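Local coordinates for protein 432aa long hypothetical deoxyribodipyrimidine photolyase (PDB 2E0I) that probably repairs cyclobutane pyrimidine dimers in DNA with light energy, as a photolyase that carries two bound FAD molecules, at residues R71-F76 against F162-S167; Y124-L129 against S226-Y231; F318-L323 against W352-G357. All blocks are in the same frame, centred on the assembly; numbering follows the deposited sequence.

From the N terminus the chain first builds the parallel beta sheet of an alpha/beta domain. Interaction 1 joins the edge strand 73-76 to a later loop, 162-167, closing a loop of 85 residues. Before it closes, interaction 2 opens at 124-129, just past the other outermost strand, 120-124, and it closes a loop of 96 residues on helix 227-233 near a bound FAD. Interactions 1 and 2 therefore cross along the chain, their nearest atoms about 13 Å apart. Interaction 3 follows in series, pairing the ends of helices 309-322 and 343-353 within the FAD-binding helical region and closing 28 residues, mostly helix. It lies across the chain's centre from both others, its centre about 30 Å from that of interaction 2.

Interaction 1: R71-F76 against F162-S167; sequences RLNVFF and FDVTDS
Asn-73 and Thr-165 make the polar bond of this surface contact, in which the edge strand 73-76 of the parallel beta sheet in the photolyase's alpha/beta domain meets the loop 162-167. The N-H of Thr-165 donates to Asn-73 OD1 at 2.9 Å and 161°. It reaches the oxygen from above the carboxamide carbonyl plane, 38° out of it. Next to this bond Val-164 puts CG1 against the same oxygen, 3.4 Å from Asn-73 OD1, and over one face of the Arg-71 guanidinium, 4.0 Å from Arg-71 NE. The valine and arginine side chains cross at about a right angle. Arg-71 has its CG wedged between the backbone N and the carbonyl carbon (chi1 75°), then runs extended to NE, which brings the guanidinium beside the loop. There NH1 makes a weak bond to the neighbouring Leu-72 O, and a further one to Met-169 O. The hydroxyl of Ser-168 links the pieces, bonded to Asn-73 OD1, Thr-165 O and Arg-71 NH2. Further out, Asp-163 forms a salt bridge with Arg-28, and the other end of the Asn-73 carboxamide is held by strand 28-35, where ND2 donates to Pro-31 O.

Interaction 2: Y124-L129 against S226-Y231; sequences YEDYLL and SMREAY
Arg-228 meets Asp-126 and Met-227 meets Leu-129 where helix 227-233 starts against the loop 124-129, one front polar and one apolar. The helix is capped by Ser-226, the N-cap: its OG accepts from Glu-229 N at 2.9 Å while Glu-229 OE1 takes the N-H of Ser-226, a capping box that closes the helix start. Met-227 comes next. Its backbone N donates to a water at 2.9 Å, and the same water donates a hydrogen bond to Asp-126 O, also 2.9 Å from it. Met-227 CG lies 3.5 Å from Leu-129 CD1. Arg-228 carries the polar front. A bend at chi3 (-62°) brings its guanidinium back to Asp-126, which it grips end-on with two nitrogens. NH1 meets Asp-126 O at 2.9 Å, nearly straight (165°) and on a lone pair in the carbonyl plane. NH2 makes the salt bridge, 2.6 Å to Asp-126 OD2, which it meets from above the carboxylate plane, 52° out of it. NE is held by Asp-15, and the carboxylate in turn by Arg-12 and Thr-17, so each charged group has more than one mate in this buried setting. At Tyr-231 the packing turns apolar again, with CB 3.9 Å from Leu-129 CD1. The Leu-129 amide is held by Asp-248 of helix 238-256. With the side chain of Met-227 about 5 Å from a bound FAD, the contact belongs to the junction between the alpha/beta part and the helical FAD-binding part that characterises the photolyase fold.

Interaction 3: F318-L323 against W352-G357; sequences FLVKVL and WIASTG
Lys-321 and Ser-355 make the tight side of this buried contact. The lysine leaves helix 309-322 with CG anti to the carbonyl carbon (chi1 -69°), and the rest of its chain is fully extended, carrying the ammonium across to the end of helix 343-353. There NZ donates to Ser-355 OG at 2.6 Å and, more weakly, to Ile-353 O at 3.2 Å. The hydroxyl is used in both directions, since Ser-355 OG donates onward to Ala-354 O at 2.7 Å, from well above that carbonyl plane. NZ has another acceptor in Arg-363 O and a cation-pi partner in Phe-362, and Ala-354 O also takes the hydroxyl of Tyr-425. The receiving end is a Schellman motif: Ser-355 is the first residue to leave helical geometry, with a positive phi (48°), and its N bonds back to Trp-352 O at 3.0 Å. A lysine ammonium set at this C-terminal helix end is probably favoured by the partial negative charge there. A methionine in place of Lys-321 would probably leave Ser-355 OG and Ile-353 O without their charged donor, and the serine hydroxyl less firmly fixed. The other side is looser and purely apolar. Val-320 CG1 touches Ala-354 CB at 3.7 Å, methyl to methyl, while the side chain of Ile-353 stays further from segment 318-323. That isoleucine packs instead on Met-313, Ala-316 and Phe-317, earlier in helix 309-322, and its side chain is about 5 Å from a bound FAD. Val-320 and Lys-321 themselves sit in a wider pi-type turn of their helix, 318-322, where Leu-323 N bonds to Phe-318 O at 2.9 Å.

Interaction 1: R71-F76 against F162-S167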
# COMPACT_ATOMS: atom_id res chain seq x y z
N ARG A 71 27.69 -0.76 -3.85
CA ARG A 71 26.85 -1.59 -3.00
C ARG A 71 26.01 -0.66 -2.17
O ARG A 71 26.33 0.52 -2.02
CB ARG A 71 27.67 -2.50 -2.06
CG ARG A 71 28.31 -1.78 -0.88
CD ARG A 71 28.96 -2.76 0.09
NE ARG A 71 29.70 -2.09 1.17
CZ ARG A 71 29.15 -1.44 2.18
NH1 ARG A 71 27.83 -1.36 2.28
NH2 ARG A 71 29.90 -0.87 3.11
N LEU A 72 24.93 -1.20 -1.63
CA LEU A 72 24.04 -0.41 -0.80
C LEU A 72 24.72 -0.13 0.54
O LEU A 72 25.20 -1.04 1.22
CB LEU A 72 22.74 -1.18 -0.59
CG LEU A 72 21.63 -0.37 0.06
CD1 LEU A 72 21.37 0.88 -0.77
CD2 LEU A 72 20.37 -1.22 0.18
N ASN A 73 24.78 1.15 0.91
CA ASN A 73 25.38 1.60 2.15
C ASN A 73 24.27 1.75 3.18
O ASN A 73 23.45 2.67 3.08
CB ASN A 73 26.08 2.94 1.94
CG ASN A 73 27.29 2.83 1.02
OD1 ASN A 73 28.38 2.47 1.46
ND2 ASN A 73 27.08 3.12 -0.25
N VAL A 74 24.24 0.85 4.16
CA VAL A 74 23.18 0.87 5.17
C VAL A 74 23.56 1.50 6.51
O VAL A 74 24.66 1.29 7.02
CB VAL A 74 22.65 -0.55 5.43
CG1 VAL A 74 21.52 -0.51 6.44
CG2 VAL A 74 22.18 -1.17 4.12
N PHE A 75 22.63 2.26 7.07
CA PHE A 75 22.81 2.93 8.35
C PHE A 75 21.59 2.65 9.20
O PHE A 75 20.56 2.23 8.69
CB PHE A 75 22.94 4.44 8.13
CG PHE A 75 24.18 4.83 7.40
CD1 PHE A 75 25.37 5.05 8.09
CD2 PHE A 75 24.18 4.95 6.01
CE1 PHE A 75 26.54 5.38 7.42
CE2 PHE A 75 25.35 5.28 5.31
CZ PHE A 75 26.54 5.50 6.02
N PHE A 76 21.70 2.88 10.50
CA PHE A 76 20.57 2.63 11.39
C PHE A 76 20.30 3.82 12.28
O PHE A 76 21.24 4.47 12.75
CB PHE A 76 20.85 1.38 12.25
CG PHE A 76 19.72 1.03 13.17
CD1 PHE A 76 18.58 0.39 12.69
CD2 PHE A 76 19.78 1.38 14.53
CE1 PHE A 76 17.51 0.11 13.54
CE2 PHE A 76 18.72 1.11 15.38
CZ PHE A 76 17.58 0.47 14.89
N PHE A 162 28.73 5.36 -9.06
CA PHE A 162 28.35 4.98 -7.71
C PHE A 162 29.58 4.72 -6.84
O PHE A 162 30.43 3.89 -7.17
CB PHE A 162 27.48 3.73 -7.75
CG PHE A 162 26.06 3.98 -8.19
CD1 PHE A 162 25.14 4.57 -7.33
CD2 PHE A 162 25.64 3.60 -9.45
CE1 PHE A 162 23.82 4.77 -7.72
CE2 PHE A 162 24.33 3.80 -9.86
CZ PHE A 162 23.41 4.39 -9.00
N ASP A 163 29.66 5.44 -5.72
CA ASP A 163 30.76 5.26 -4.78
C ASP A 163 30.27 4.51 -3.53
O ASP A 163 29.09 4.17 -3.42
CB ASP A 163 31.34 6.62 -4.40
CG ASP A 163 32.65 6.50 -3.64
OD1 ASP A 163 33.47 5.62 -4.00
OD2 ASP A 163 32.86 7.29 -2.68
N VAL A 164 31.18 4.24 -2.60
CA VAL A 164 30.84 3.50 -1.39
C VAL A 164 31.48 4.13 -0.16
O VAL A 164 32.41 4.91 -0.28
CB VAL A 164 31.32 2.04 -1.50
CG1 VAL A 164 31.16 1.32 -0.19
CG2 VAL A 164 30.55 1.34 -2.60
N THR A 165 30.95 3.80 1.01
CA THR A 165 31.50 4.28 2.26
C THR A 165 31.87 3.04 3.04
O THR A 165 31.00 2.27 3.43
CB THR A 165 30.48 5.07 3.08
OG1 THR A 165 30.20 6.31 2.43
CG2 THR A 165 31.02 5.35 4.47
N ASP A 166 33.16 2.85 3.25
CA ASP A 166 33.63 1.68 3.97
C ASP A 166 32.99 1.50 5.34
O ASP A 166 32.66 0.39 5.73
CB ASP A 166 35.15 1.72 4.09
CG ASP A 166 35.84 1.36 2.79
OD1 ASP A 166 37.09 1.27 2.78
OD2 ASP A 166 35.14 1.16 1.77
N SER A 167 32.82 2.60 6.08
CA SER A 167 32.23 2.53 7.41
C SER A 167 30.86 1.82 7.44
O SER A 167 30.68 0.85 8.19
CB SER A 167 32.09 3.94 8.02
OG SER A 167 31.04 4.70 7.42

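Interaction 2: Y124-L129 against S226-Y231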
# COMPACT_ATOMS: atom_id res chain seq x y z
N TYR A 124 13.01 15.54 -5.05
CA TYR A 124 12.34 15.56 -6.35
C TYR A 124 11.06 14.75 -6.34
O TYR A 124 10.90 13.87 -5.49
CB TYR A 124 13.27 14.97 -7.43
CG TYR A 124 14.55 15.75 -7.62
CD1 TYR A 124 14.63 16.80 -8.54
CD2 TYR A 124 15.67 15.46 -6.84
CE1 TYR A 124 15.81 17.54 -8.67
CE2 TYR A 124 16.85 16.18 -6.97
CZ TYR A 124 16.92 17.22 -7.88
OH TYR A 124 18.10 17.92 -8.00
N GLU A 125 10.16 15.06 -7.27
CA GLU A 125 8.90 14.33 -7.39
C GLU A 125 9.19 13.08 -8.22
O GLU A 125 9.85 13.16 -9.27
CB GLU A 125 7.85 15.19 -8.09
CG GLU A 125 7.23 16.26 -7.20
CD GLU A 125 6.12 17.07 -7.88
OE1 GLU A 125 5.11 16.48 -8.33
OE2 GLU A 125 6.26 18.31 -7.97
N ASP A 126 8.70 11.93 -7.76
CA ASP A 126 8.92 10.68 -8.48
C ASP A 126 7.80 9.68 -8.29
O ASP A 126 7.43 8.98 -9.22
CB ASP A 126 10.25 10.05 -8.03
CG ASP A 126 10.54 8.71 -8.73
OD1 ASP A 126 10.23 7.64 -8.15
OD2 ASP A 126 11.10 8.71 -9.85
N TYR A 127 7.24 9.61 -7.09
CA TYR A 127 6.19 8.65 -6.80
C TYR A 127 4.90 8.85 -7.55
O TYR A 127 4.20 7.88 -7.83
CB TYR A 127 5.90 8.62 -5.30
CG TYR A 127 7.08 8.20 -4.48
CD1 TYR A 127 7.45 8.91 -3.34
CD2 TYR A 127 7.89 7.14 -4.88
CE1 TYR A 127 8.60 8.58 -2.63
CE2 TYR A 127 9.04 6.80 -4.18
CZ TYR A 127 9.40 7.52 -3.06
OH TYR A 127 10.61 7.24 -2.42
N LEU A 128 4.58 10.08 -7.91
CA LEU A 128 3.32 10.35 -8.62
C LEU A 128 3.44 10.30 -10.14
O LEU A 128 4.49 10.55 -10.73
CB LEU A 128 2.76 11.72 -8.21
CG LEU A 128 2.42 11.95 -6.74
CD1 LEU A 128 2.37 13.44 -6.50
CD2 LEU A 128 1.10 11.29 -6.35
N LEU A 129 2.32 9.98 -10.77
CA LEU A 129 2.23 9.90 -12.21
C LEU A 129 1.98 11.31 -12.74
O LEU A 129 2.34 11.63 -13.87
CB LEU A 129 1.05 9.00 -12.57
CG LEU A 129 1.04 8.21 -13.87
CD1 LEU A 129 2.27 7.33 -13.97
CD2 LEU A 129 -0.22 7.35 -13.88
N SER A 226 8.87 1.95 -11.77
CA SER A 226 8.25 3.26 -11.61
C SER A 226 6.82 3.33 -12.13
O SER A 226 6.41 2.58 -13.01
CB SER A 226 9.08 4.33 -12.29
OG SER A 226 8.64 4.50 -13.62
N MET A 227 6.07 4.27 -11.56
CA MET A 227 4.68 4.54 -11.90
C MET A 227 4.59 4.80 -13.40
O MET A 227 3.64 4.40 -14.08
CB MET A 227 4.24 5.77 -11.12
CG MET A 227 2.77 5.85 -10.80
SD MET A 227 2.21 4.51 -9.75
CE MET A 227 0.45 4.67 -10.09
N ARG A 228 5.62 5.50 -13.90
CA ARG A 228 5.74 5.86 -15.30
C ARG A 228 5.99 4.63 -16.17
O ARG A 228 5.50 4.55 -17.30
CB ARG A 228 6.87 6.87 -15.45
CG ARG A 228 6.54 8.23 -14.85
CD ARG A 228 7.73 9.16 -14.89
NE ARG A 228 8.84 8.63 -14.10
CZ ARG A 228 8.87 8.63 -12.77
NH1 ARG A 228 7.84 9.14 -12.09
NH2 ARG A 228 9.92 8.13 -12.12
N GLU A 229 6.76 3.67 -15.66
CA GLU A 229 7.05 2.46 -16.40
C GLU A 229 5.78 1.61 -16.52
O GLU A 229 5.46 1.12 -17.59
CB GLU A 229 8.16 1.66 -15.73
CG GLU A 229 9.52 2.33 -15.80
CD GLU A 229 10.67 1.45 -15.29
OE1 GLU A 229 10.73 1.17 -14.06
OE2 GLU A 229 11.51 1.05 -16.13
N ALA A 230 5.07 1.45 -15.41
CA ALA A 230 3.85 0.65 -15.41
C ALA A 230 2.91 1.27 -16.42
O ALA A 230 2.25 0.57 -17.20
CB ALA A 230 3.20 0.68 -14.04
N TYR A 231 2.86 2.59 -16.41
CA TYR A 231 1.99 3.33 -17.30
C TYR A 231 2.28 3.10 -18.77
O TYR A 231 1.39 2.75 -19.52
CB TYR A 231 2.07 4.83 -16.99
CG TYR A 231 1.29 5.66 -17.98
CD1 TYR A 231 -0.09 5.79 -17.88
CD2 TYR A 231 1.94 6.28 -19.05
CE1 TYR A 231 -0.81 6.52 -18.82
CE2 TYR A 231 1.24 7.01 -19.99
CZ TYR A 231 -0.13 7.13 -19.87
OH TYR A 231 -0.79 7.87 -20.81
O HOH W 1 7.22 6.13 -9.67

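Interaction 3: F318-L323 against W352-G357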
# COMPACT_ATOMS: atom_id res chain seq x y z
N PHE A 318 -18.03 -4.95 5.45
CA PHE A 318 -18.54 -5.77 6.53
C PHE A 318 -18.13 -5.31 7.93
O PHE A 318 -18.93 -5.33 8.87
CB PHE A 318 -18.10 -7.22 6.32
CG PHE A 318 -18.85 -8.20 7.17
CD1 PHE A 318 -20.07 -8.71 6.75
CD2 PHE A 318 -18.34 -8.61 8.41
CE1 PHE A 318 -20.78 -9.60 7.55
CE2 PHE A 318 -19.04 -9.50 9.20
CZ PHE A 318 -20.25 -9.99 8.78
N LEU A 319 -16.88 -4.90 8.08
CA LEU A 319 -16.43 -4.46 9.39
C LEU A 319 -17.05 -3.13 9.80
O LEU A 319 -17.42 -2.93 10.96
CB LEU A 319 -14.90 -4.33 9.43
CG LEU A 319 -14.34 -3.77 10.74
CD1 LEU A 319 -14.52 -4.80 11.85
CD2 LEU A 319 -12.87 -3.40 10.58
N VAL A 320 -17.17 -2.22 8.86
CA VAL A 320 -17.70 -0.92 9.19
C VAL A 320 -19.21 -0.80 9.20
O VAL A 320 -19.80 -0.37 10.20
CB VAL A 320 -17.12 0.16 8.26
CG1 VAL A 320 -17.62 1.52 8.67
CG2 VAL A 320 -15.60 0.11 8.29
N LYS A 321 -19.84 -1.17 8.10
CA LYS A 321 -21.29 -1.06 7.97
C LYS A 321 -22.14 -2.23 8.42
O LYS A 321 -23.35 -2.19 8.31
CB LYS A 321 -21.64 -0.67 6.53
CG LYS A 321 -21.19 0.74 6.22
CD LYS A 321 -21.48 1.16 4.80
CE LYS A 321 -21.01 2.59 4.56
NZ LYS A 321 -21.19 3.02 3.13
N VAL A 322 -21.51 -3.28 8.95
CA VAL A 322 -22.28 -4.42 9.42
C VAL A 322 -21.93 -4.75 10.86
O VAL A 322 -22.82 -4.95 11.67
CB VAL A 322 -22.06 -5.66 8.50
CG1 VAL A 322 -22.71 -6.89 9.11
CG2 VAL A 322 -22.67 -5.40 7.13
N LEU A 323 -20.65 -4.80 11.19
CA LEU A 323 -20.25 -5.11 12.56
C LEU A 323 -20.15 -3.80 13.33
O LEU A 323 -19.88 -3.78 14.53
CB LEU A 323 -18.90 -5.85 12.59
CG LEU A 323 -18.82 -7.21 11.90
CD1 LEU A 323 -17.43 -7.77 12.03
CD2 LEU A 323 -19.82 -8.17 12.51
N TRP A 352 -13.46 5.69 2.00
CA TRP A 352 -14.35 5.59 0.86
C TRP A 352 -15.44 4.59 1.19
O TRP A 352 -16.62 4.86 1.06
CB TRP A 352 -13.57 5.12 -0.37
CG TRP A 352 -14.30 5.29 -1.67
CD1 TRP A 352 -14.28 6.39 -2.48
CD2 TRP A 352 -15.18 4.34 -2.31
NE1 TRP A 352 -15.09 6.19 -3.58
CE2 TRP A 352 -15.65 4.94 -3.50
CE3 TRP A 352 -15.61 3.05 -1.99
CZ2 TRP A 352 -16.53 4.29 -4.37
CZ3 TRP A 352 -16.49 2.39 -2.86
CH2 TRP A 352 -16.94 3.02 -4.04
N ILE A 353 -15.03 3.41 1.62
CA ILE A 353 -15.96 2.36 1.96
C ILE A 353 -16.89 2.71 3.12
O ILE A 353 -18.07 2.38 3.10
CB ILE A 353 -15.18 1.06 2.28
CG1 ILE A 353 -15.29 0.11 1.09
CG2 ILE A 353 -15.73 0.38 3.52
CD1 ILE A 353 -16.73 -0.27 0.77
N ALA A 354 -16.35 3.37 4.14
CA ALA A 354 -17.14 3.75 5.30
C ALA A 354 -17.98 4.96 4.98
O ALA A 354 -18.71 5.46 5.83
CB ALA A 354 -16.21 4.07 6.47
N SER A 355 -17.88 5.39 3.73
CA SER A 355 -18.59 6.57 3.24
C SER A 355 -18.44 7.76 4.18
O SER A 355 -19.42 8.39 4.59
CB SER A 355 -20.07 6.25 2.93
OG SER A 355 -20.69 5.49 3.94
N THR A 356 -17.19 8.04 4.54
CA THR A 356 -16.83 9.17 5.38
C THR A 356 -15.76 9.85 4.56
O THR A 356 -15.08 10.76 5.05
CB THR A 356 -16.21 8.74 6.72
OG1 THR A 356 -14.98 8.05 6.49
CG2 THR A 356 -17.16 7.85 7.49
N GLY A 357 -15.60 9.40 3.32
CA GLY A 357 -14.60 9.96 2.44
C GLY A 357 -15.09 10.53 1.12
O GLY A 357 -16.13 11.19 1.05